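Local atomic coordinates of Cif (Cell cycle inhibiting factor) (PDB entry 3EFY), a protein that deamidates a glutamine side chain of host NEDD8 to glutamate, shutting down cullin-RING ubiquitin ligases and so inhibiting the host cell cycle. Residues Glu76-Asp88 against Trp102-Ile116. Residues are numbered along the deposited sequence; the frame is centred on the assembly and turned at random.
Sequences ENSCRPAFLYQSD and WMTHKALTPILLDDI
The active-site residue Gln86, on the segment that carries strand 81-85, packs on Trp102 where the outer edge of an antiparallel sheet meets the catalytic site of this cysteine-peptidase-like (clan CA) domain. Two reciprocal bonds define the edge pairing: Ala82 N to Ile111 O (2.9 Å) and Ile111 N to Ala82 O (2.8 Å). Leu113 N then donates to Arg80 O at 3.0 Å as the short strand 111-112 passes into the helix 113-124. Further along, where the two segments separate, water 4 joins Leu84 N to the carbonyls of Ala107 and Thr109. Toward Gln86 the contact is carried by the indole of Trp102: its NE1 donates almost straight (169°) to Leu84 O at 2.8 Å, the acceptor lying in the ring plane. Gln86 covers one indole face, CG standing 3.7 Å from the centroid of the five-membered ring, while Lys106 CB lies over the opposite face. With chi1 at 58°, the extended chain sets NE2 over the six-membered ring, with the amide plane nearly perpendicular (88°) to the indole. OE1 is hydrogen-bonded to His66 NE2 and NE2 bonds to Phe137 O, so the amide's rotation is fixed at both ends, with NE2 3.4 Å from both CZ3 and CH2 of Trp102.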
ATOM      1  N   GLU A  76     -19.925 -13.049  17.512  1.00 27.79           N
ATOM      2  CA  GLU A  76     -19.911 -14.031  18.597  1.00 28.77           C
ATOM      3  C   GLU A  76     -19.067 -15.257  18.265  1.00 28.29           C
ATOM      4  O   GLU A  76     -19.007 -15.674  17.096  1.00 29.80           O
ATOM      5  CB  GLU A  76     -21.369 -14.434  18.987  1.00 29.90           C
ATOM      6  CG  GLU A  76     -22.151 -13.219  19.528  1.00 32.92           C
ATOM      7  CD  GLU A  76     -23.701 -13.379  19.573  1.00 41.65           C
ATOM      8  OE1 GLU A  76     -24.197 -14.510  19.615  1.00 46.93           O
ATOM      9  OE2 GLU A  76     -24.413 -12.348  19.592  1.00 46.58           O
ATOM     10  N   ASN A  77     -18.431 -15.833  19.278  1.00 28.13           N
ATOM     11  CA  ASN A  77     -17.531 -16.980  19.121  1.00 29.54           C
ATOM     12  C   ASN A  77     -18.213 -18.313  18.879  1.00 31.91           C
ATOM     13  O   ASN A  77     -17.534 -19.301  18.575  1.00 33.88           O
ATOM     14  CB  ASN A  77     -16.537 -17.117  20.276  1.00 28.86           C
ATOM     15  CG  ASN A  77     -15.398 -16.093  20.200  1.00 30.30           C
ATOM     16  OD1 ASN A  77     -14.895 -15.598  21.224  1.00 32.44           O
ATOM     17  ND2 ASN A  77     -15.002 -15.774  18.978  1.00 24.01           N
ATOM     18  N   SER A  78     -19.534 -18.348  18.984  1.00 33.50           N
ATOM     19  CA  SER A  78     -20.313 -19.502  18.484  1.00 35.06           C
ATOM     20  C   SER A  78     -20.560 -19.410  16.996  1.00 34.09           C
ATOM     21  O   SER A  78     -21.254 -18.515  16.538  1.00 34.55           O
ATOM     22  CB  SER A  78     -21.654 -19.576  19.241  1.00 35.66           C
ATOM     23  OG  SER A  78     -21.370 -19.872  20.574  1.00 40.33           O
ATOM     24  N   CYS A  79     -19.995 -20.336  16.219  1.00 34.93           N
ATOM     25  CA  CYS A  79     -20.107 -20.299  14.746  1.00 34.65           C
ATOM     26  C   CYS A  79     -19.748 -18.918  14.173  1.00 31.13           C
ATOM     27  O   CYS A  79     -20.444 -18.360  13.292  1.00 33.02           O
ATOM     28  CB  CYS A  79     -21.494 -20.750  14.271  1.00 35.10           C
ATOM     29  SG  CYS A  79     -21.876 -22.487  14.772  1.00 43.57           S
ATOM     30  N   ARG A  80     -18.628 -18.390  14.657  1.00 28.83           N
ATOM     31  CA  ARG A  80     -18.154 -17.100  14.225  1.00 26.96           C
ATOM     32  C   ARG A  80     -17.842 -17.096  12.729  1.00 25.92           C
ATOM     33  O   ARG A  80     -17.150 -17.998  12.271  1.00 26.21           O
ATOM     34  CB  ARG A  80     -16.893 -16.735  14.976  1.00 26.60           C
ATOM     35  CG  ARG A  80     -16.557 -15.280  14.838  1.00 25.55           C
ATOM     36  CD  ARG A  80     -15.662 -14.769  15.919  1.00 24.86           C
ATOM     37  NE  ARG A  80     -15.319 -13.367  15.766  1.00 22.39           N
ATOM     38  CZ  ARG A  80     -14.687 -12.623  16.697  1.00 19.33           C
ATOM     39  NH1 ARG A  80     -14.338 -13.156  17.858  1.00 23.68           N
ATOM     40  NH2 ARG A  80     -14.402 -11.380  16.456  1.00 22.06           N
ATOM     41  N   PRO A  81     -18.349 -16.112  11.984  1.00 24.64           N
ATOM     42  CA  PRO A  81     -18.027 -16.064  10.542  1.00 24.47           C
ATOM     43  C   PRO A  81     -16.607 -15.554  10.248  1.00 23.44           C
ATOM     44  O   PRO A  81     -15.972 -14.887  11.061  1.00 23.16           O
ATOM     45  CB  PRO A  81     -19.045 -15.094   9.961  1.00 25.20           C
ATOM     46  CG  PRO A  81     -19.958 -14.722  11.100  1.00 27.59           C
ATOM     47  CD  PRO A  81     -19.407 -15.166  12.365  1.00 26.21           C
ATOM     48  N   ALA A  82     -16.118 -15.908   9.062  1.00 22.10           N
ATOM     49  CA  ALA A  82     -14.842 -15.377   8.588  1.00 21.53           C
ATOM     50  C   ALA A  82     -14.909 -15.272   7.065  1.00 21.36           C
ATOM     51  O   ALA A  82     -15.813 -15.842   6.447  1.00 22.64           O
ATOM     52  CB  ALA A  82     -13.725 -16.308   9.021  1.00 21.96           C
ATOM     53  N   PHE A  83     -13.921 -14.607   6.462  1.00 18.85           N
ATOM     54  CA  PHE A  83     -13.802 -14.521   5.019  1.00 18.58           C
ATOM     55  C   PHE A  83     -12.389 -14.969   4.678  1.00 19.20           C
ATOM     56  O   PHE A  83     -11.451 -14.706   5.430  1.00 18.68           O
ATOM     57  CB  PHE A  83     -14.062 -13.128   4.545  1.00 19.85           C
ATOM     58  CG  PHE A  83     -15.487 -12.658   4.824  1.00 22.74           C
ATOM     59  CD1 PHE A  83     -16.462 -12.787   3.855  1.00 24.66           C
ATOM     60  CD2 PHE A  83     -15.816 -12.087   6.037  1.00 26.73           C
ATOM     61  CE1 PHE A  83     -17.768 -12.363   4.094  1.00 27.98           C
ATOM     62  CE2 PHE A  83     -17.144 -11.668   6.290  1.00 28.93           C
ATOM     63  CZ  PHE A  83     -18.096 -11.813   5.310  1.00 28.61           C
ATOM     64  N   LEU A  84     -12.233 -15.606   3.539  1.00 18.80           N
ATOM     65  CA  LEU A  84     -10.902 -16.051   3.058  1.00 18.20           C
ATOM     66  C   LEU A  84     -10.561 -15.307   1.774  1.00 17.53           C
ATOM     67  O   LEU A  84     -11.342 -15.282   0.831  1.00 18.45           O
ATOM     68  CB  LEU A  84     -10.930 -17.541   2.784  1.00 18.45           C
ATOM     69  CG  LEU A  84      -9.543 -18.222   2.658  1.00 23.20           C
ATOM     70  CD1 LEU A  84      -9.586 -19.656   3.276  1.00 30.03           C
ATOM     71  CD2 LEU A  84      -9.274 -18.196   1.249  1.00 26.29           C
ATOM     72  N   TYR A  85      -9.360 -14.711   1.723  1.00 15.92           N
ATOM     73  CA  TYR A  85      -8.863 -13.974   0.589  1.00 16.38           C
ATOM     74  C   TYR A  85      -7.535 -14.632   0.130  1.00 17.70           C
ATOM     75  O   TYR A  85      -6.683 -14.964   0.939  1.00 17.70           O
ATOM     76  CB  TYR A  85      -8.583 -12.484   0.868  1.00 17.23           C
ATOM     77  CG  TYR A  85      -9.683 -11.794   1.670  1.00 15.71           C
ATOM     78  CD1 TYR A  85     -11.007 -11.947   1.332  1.00 18.86           C
ATOM     79  CD2 TYR A  85      -9.359 -11.021   2.787  1.00 20.37           C
ATOM     80  CE1 TYR A  85     -12.024 -11.293   2.077  1.00 20.75           C
ATOM     81  CE2 TYR A  85     -10.353 -10.390   3.511  1.00 19.39           C
ATOM     82  CZ  TYR A  85     -11.674 -10.564   3.167  1.00 22.81           C
ATOM     83  OH  TYR A  85     -12.696  -9.964   3.927  1.00 23.14           O
ATOM     84  N   GLN A  86      -7.343 -14.762  -1.177  1.00 17.24           N
ATOM     85  CA  GLN A  86      -6.171 -15.463  -1.709  1.00 17.38           C
ATOM     86  C   GLN A  86      -5.983 -15.164  -3.187  1.00 18.77           C
ATOM     87  O   GLN A  86      -6.938 -14.780  -3.885  1.00 18.38           O
ATOM     88  CB  GLN A  86      -6.310 -16.976  -1.522  1.00 17.16           C
ATOM     89  CG  GLN A  86      -7.594 -17.571  -2.197  1.00 17.40           C
ATOM     90  CD  GLN A  86      -7.612 -19.062  -2.345  1.00 17.75           C
ATOM     91  OE1 GLN A  86      -6.589 -19.768  -2.223  1.00 20.27           O
ATOM     92  NE2 GLN A  86      -8.800 -19.581  -2.653  1.00 18.46           N
ATOM     93  N   SER A  87      -4.770 -15.416  -3.657  1.00 17.98           N
ATOM     94  CA  SER A  87      -4.492 -15.674  -5.081  1.00 18.88           C
ATOM     95  C   SER A  87      -3.613 -16.908  -5.151  1.00 20.49           C
ATOM     96  O   SER A  87      -3.085 -17.328  -4.139  1.00 19.47           O
ATOM     97  CB  SER A  87      -3.812 -14.489  -5.788  1.00 19.65           C
ATOM     98  OG  SER A  87      -2.463 -14.343  -5.382  1.00 21.53           O
ATOM     99  N   ASP A  88      -3.382 -17.465  -6.352  1.00 20.59           N
ATOM    100  CA  ASP A  88      -2.576 -18.683  -6.433  1.00 22.10           C
ATOM    101  C   ASP A  88      -1.991 -18.762  -7.861  1.00 22.40           C
ATOM    102  O   ASP A  88      -2.704 -18.529  -8.831  1.00 23.64           O
ATOM    103  CB  ASP A  88      -3.493 -19.860  -6.154  1.00 23.22           C
ATOM    104  CG  ASP A  88      -2.788 -21.120  -5.751  1.00 25.47           C
ATOM    105  OD1 ASP A  88      -1.712 -21.498  -6.323  1.00 26.81           O
ATOM    106  OD2 ASP A  88      -3.383 -21.821  -4.922  1.00 24.36           O
ATOM    107  N   TRP A 102     -11.243 -14.709  -7.649  1.00 21.40           N
ATOM    108  CA  TRP A 102     -11.634 -15.182  -6.337  1.00 19.44           C
ATOM    109  C   TRP A 102     -12.560 -14.156  -5.648  1.00 19.28           C
ATOM    110  O   TRP A 102     -13.605 -14.518  -5.062  1.00 20.00           O
ATOM    111  CB  TRP A 102     -10.381 -15.464  -5.488  1.00 19.07           C
ATOM    112  CG  TRP A 102     -10.696 -15.954  -4.113  1.00 18.13           C
ATOM    113  CD1 TRP A 102     -10.632 -15.206  -2.957  1.00 17.68           C
ATOM    114  CD2 TRP A 102     -11.208 -17.238  -3.727  1.00 18.07           C
ATOM    115  NE1 TRP A 102     -11.019 -15.973  -1.897  1.00 17.00           N
ATOM    116  CE2 TRP A 102     -11.395 -17.219  -2.331  1.00 17.81           C
ATOM    117  CE3 TRP A 102     -11.543 -18.413  -4.415  1.00 17.94           C
ATOM    118  CZ2 TRP A 102     -11.891 -18.328  -1.640  1.00 17.59           C
ATOM    119  CZ3 TRP A 102     -11.977 -19.512  -3.729  1.00 18.41           C
ATOM    120  CH2 TRP A 102     -12.146 -19.482  -2.342  1.00 19.75           C
ATOM    121  N   MET A 103     -12.164 -12.887  -5.668  1.00 20.32           N
ATOM    122  CA  MET A 103     -12.819 -11.871  -4.850  1.00 22.22           C
ATOM    123  C   MET A 103     -14.203 -11.487  -5.379  1.00 24.54           C
ATOM    124  O   MET A 103     -15.083 -11.073  -4.578  1.00 28.11           O
ATOM    125  CB  MET A 103     -11.956 -10.639  -4.675  1.00 23.53           C
ATOM    126  CG  MET A 103     -10.628 -10.939  -3.954  1.00 23.03           C
ATOM    127  SD  MET A 103     -10.897 -11.415  -2.220  1.00 23.12           S
ATOM    128  CE  MET A 103     -11.226  -9.841  -1.529  1.00 31.00           C
ATOM    129  N   THR A 104     -14.373 -11.676  -6.680  1.00 24.64           N
ATOM    130  CA  THR A 104     -15.645 -11.308  -7.351  1.00 25.03           C
ATOM    131  C   THR A 104     -16.613 -12.490  -7.444  1.00 26.71           C
ATOM    132  O   THR A 104     -17.710 -12.358  -8.040  1.00 27.82           O
ATOM    133  CB  THR A 104     -15.377 -10.608  -8.730  1.00 24.57           C
ATOM    134  OG1 THR A 104     -14.667 -11.447  -9.639  1.00 25.14           O
ATOM    135  CG2 THR A 104     -14.605  -9.290  -8.548  1.00 28.97           C
ATOM    136  N   HIS A 105     -16.222 -13.643  -6.908  1.00 25.20           N
ATOM    137  CA  HIS A 105     -17.022 -14.827  -6.924  1.00 26.24           C
ATOM    138  C   HIS A 105     -17.022 -15.373  -5.480  1.00 27.11           C
ATOM    139  O   HIS A 105     -17.663 -14.811  -4.617  1.00 30.56           O
ATOM    140  CB  HIS A 105     -16.583 -15.781  -8.075  1.00 26.39           C
ATOM    141  CG  HIS A 105     -16.699 -15.141  -9.435  1.00 27.34           C
ATOM    142  ND1 HIS A 105     -15.670 -14.435 -10.005  1.00 26.70           N
ATOM    143  CD2 HIS A 105     -17.768 -14.978 -10.269  1.00 29.90           C
ATOM    144  CE1 HIS A 105     -16.070 -13.912 -11.157  1.00 29.64           C
ATOM    145  NE2 HIS A 105     -17.342 -14.230 -11.340  1.00 29.05           N
ATOM    146  N   LYS A 106     -16.294 -16.401  -5.197  1.00 27.32           N
ATOM    147  CA  LYS A 106     -16.450 -17.115  -3.958  1.00 25.87           C
ATOM    148  C   LYS A 106     -16.146 -16.342  -2.668  1.00 24.98           C
ATOM    149  O   LYS A 106     -16.777 -16.566  -1.642  1.00 24.59           O
ATOM    150  CB  LYS A 106     -15.618 -18.372  -4.050  1.00 25.84           C
ATOM    151  CG  LYS A 106     -15.867 -19.370  -2.965  1.00 26.15           C
ATOM    152  CD  LYS A 106     -15.508 -20.742  -3.422  1.00 25.39           C
ATOM    153  CE  LYS A 106     -15.450 -21.736  -2.302  1.00 25.80           C
ATOM    154  NZ  LYS A 106     -15.302 -23.132  -2.826  1.00 25.35           N
ATOM    155  N   ALA A 107     -15.200 -15.404  -2.703  1.00 24.00           N
ATOM    156  CA  ALA A 107     -14.768 -14.724  -1.486  1.00 25.45           C
ATOM    157  C   ALA A 107     -15.868 -13.937  -0.784  1.00 26.61           C
ATOM    158  O   ALA A 107     -15.770 -13.784   0.397  1.00 27.02           O
ATOM    159  CB  ALA A 107     -13.608 -13.758  -1.764  1.00 25.29           C
ATOM    160  N   LEU A 108     -16.907 -13.469  -1.482  1.00 30.19           N
ATOM    161  CA  LEU A 108     -17.867 -12.620  -0.765  1.00 32.62           C
ATOM    162  C   LEU A 108     -18.878 -13.372   0.077  1.00 31.94           C
ATOM    163  O   LEU A 108     -19.570 -12.775   0.908  1.00 31.65           O
ATOM    164  CB  LEU A 108     -18.533 -11.583  -1.667  1.00 36.10           C
ATOM    165  CG  LEU A 108     -17.568 -10.453  -2.060  1.00 38.76           C
ATOM    166  CD1 LEU A 108     -18.311  -9.424  -2.815  1.00 40.38           C
ATOM    167  CD2 LEU A 108     -16.831  -9.821  -0.881  1.00 41.32           C
ATOM    168  N   THR A 109     -18.892 -14.688  -0.056  1.00 29.24           N
ATOM    169  CA  THR A 109     -19.674 -15.518   0.864  1.00 29.44           C
ATOM    170  C   THR A 109     -18.873 -15.860   2.114  1.00 28.29           C
ATOM    171  O   THR A 109     -17.794 -16.460   2.001  1.00 27.73           O
ATOM    172  CB  THR A 109     -20.105 -16.778   0.131  1.00 29.65           C
ATOM    173  OG1 THR A 109     -20.977 -16.364  -0.945  1.00 33.99           O
ATOM    174  CG2 THR A 109     -20.913 -17.730   1.036  1.00 32.63           C
ATOM    175  N   PRO A 110     -19.395 -15.537   3.303  1.00 27.85           N
ATOM    176  CA  PRO A 110     -18.683 -15.933   4.509  1.00 27.73           C
ATOM    177  C   PRO A 110     -18.610 -17.431   4.725  1.00 26.36           C
ATOM    178  O   PRO A 110     -19.494 -18.223   4.260  1.00 26.43           O
ATOM    179  CB  PRO A 110     -19.496 -15.296   5.624  1.00 28.41           C
ATOM    180  CG  PRO A 110     -20.825 -15.207   5.117  1.00 29.52           C
ATOM    181  CD  PRO A 110     -20.690 -14.926   3.640  1.00 29.54           C
ATOM    182  N   ILE A 111     -17.544 -17.828   5.397  1.00 23.18           N
ATOM    183  CA  ILE A 111     -17.338 -19.190   5.827  1.00 23.94           C
ATOM    184  C   ILE A 111     -17.399 -19.228   7.346  1.00 23.64           C
ATOM    185  O   ILE A 111     -17.610 -18.177   7.954  1.00 25.32           O
ATOM    186  CB  ILE A 111     -16.016 -19.793   5.307  1.00 24.14           C
ATOM    187  CG1 ILE A 111     -14.826 -19.038   5.896  1.00 27.08           C
ATOM    188  CG2 ILE A 111     -16.037 -19.788   3.755  1.00 26.13           C
ATOM    189  CD1 ILE A 111     -13.450 -19.709   5.630  1.00 28.72           C
ATOM    190  N   LEU A 112     -17.313 -20.411   7.926  1.00 23.38           N
ATOM    191  CA  LEU A 112     -17.226 -20.562   9.392  1.00 25.10           C
ATOM    192  C   LEU A 112     -15.757 -20.624   9.770  1.00 23.51           C
ATOM    193  O   LEU A 112     -14.973 -21.426   9.228  1.00 23.63           O
ATOM    194  CB  LEU A 112     -17.915 -21.819   9.889  1.00 26.40           C
ATOM    195  CG  LEU A 112     -19.450 -21.856   9.716  1.00 29.68           C
ATOM    196  CD1 LEU A 112     -20.012 -23.222  10.202  1.00 36.26           C
ATOM    197  CD2 LEU A 112     -20.084 -20.691  10.445  1.00 33.79           C
ATOM    198  N   LEU A 113     -15.372 -19.777  10.708  1.00 22.63           N
ATOM    199  CA  LEU A 113     -14.041 -19.856  11.259  1.00 23.22           C
ATOM    200  C   LEU A 113     -13.700 -21.250  11.738  1.00 23.62           C
ATOM    201  O   LEU A 113     -12.596 -21.732  11.535  1.00 24.40           O
ATOM    202  CB  LEU A 113     -13.887 -18.811  12.382  1.00 22.22           C
ATOM    203  CG  LEU A 113     -12.528 -18.751  13.075  1.00 23.81           C
ATOM    204  CD1 LEU A 113     -11.391 -18.431  12.072  1.00 22.98           C
ATOM    205  CD2 LEU A 113     -12.547 -17.648  14.150  1.00 24.93           C
ATOM    206  N   ASP A 114     -14.677 -21.950  12.343  1.00 24.63           N
ATOM    207  CA  ASP A 114     -14.437 -23.303  12.800  1.00 26.24           C
ATOM    208  C   ASP A 114     -14.044 -24.270  11.662  1.00 25.52           C
ATOM    209  O   ASP A 114     -13.307 -25.210  11.912  1.00 25.68           O
ATOM    210  CB  ASP A 114     -15.699 -23.875  13.435  1.00 27.52           C
ATOM    211  CG  ASP A 114     -15.976 -23.331  14.805  1.00 32.30           C
ATOM    212  OD1 ASP A 114     -15.089 -22.739  15.432  1.00 37.40           O
ATOM    213  OD2 ASP A 114     -17.127 -23.526  15.244  1.00 37.41           O
ATOM    214  N   ASP A 115     -14.581 -24.044  10.457  1.00 25.94           N
ATOM    215  CA  ASP A 115     -14.298 -24.947   9.327  1.00 25.52           C
ATOM    216  C   ASP A 115     -12.838 -24.775   8.860  1.00 25.04           C
ATOM    217  O   ASP A 115     -12.156 -25.781   8.552  1.00 25.24           O
ATOM    218  CB  ASP A 115     -15.246 -24.727   8.180  1.00 25.99           C
ATOM    219  CG  ASP A 115     -16.636 -25.342   8.439  1.00 29.18           C
ATOM    220  OD1 ASP A 115     -16.733 -26.246   9.292  1.00 31.25           O
ATOM    221  OD2 ASP A 115     -17.591 -24.904   7.773  1.00 31.62           O
ATOM    222  N   ILE A 116     -12.367 -23.535   8.804  1.00 24.41           N
ATOM    223  CA  ILE A 116     -10.963 -23.331   8.360  1.00 24.55           C
ATOM    224  C   ILE A 116     -10.007 -23.806   9.476  1.00 23.33           C
ATOM    225  O   ILE A 116      -8.973 -24.385   9.208  1.00 22.92           O
ATOM    226  CB  ILE A 116     -10.680 -21.884   7.823  1.00 26.15           C
ATOM    227  CG1 ILE A 116      -9.243 -21.772   7.293  1.00 29.91           C
ATOM    228  CG2 ILE A 116     -10.899 -20.850   8.896  1.00 26.63           C
ATOM    229  CD1 ILE A 116      -9.022 -22.372   5.977  1.00 30.47           C
TER
HETATM  230  O   HOH W   1     -16.445 -20.040  16.235  1.00 35.34           O
HETATM  231  O   HOH W   2     -18.255 -22.413  17.257  1.00 43.35           O
HETATM  232  O   HOH W   3     -16.927 -20.690  13.449  1.00 27.60           O
HETATM  233  O   HOH W   4     -14.996 -15.793   2.176  1.00 23.54           O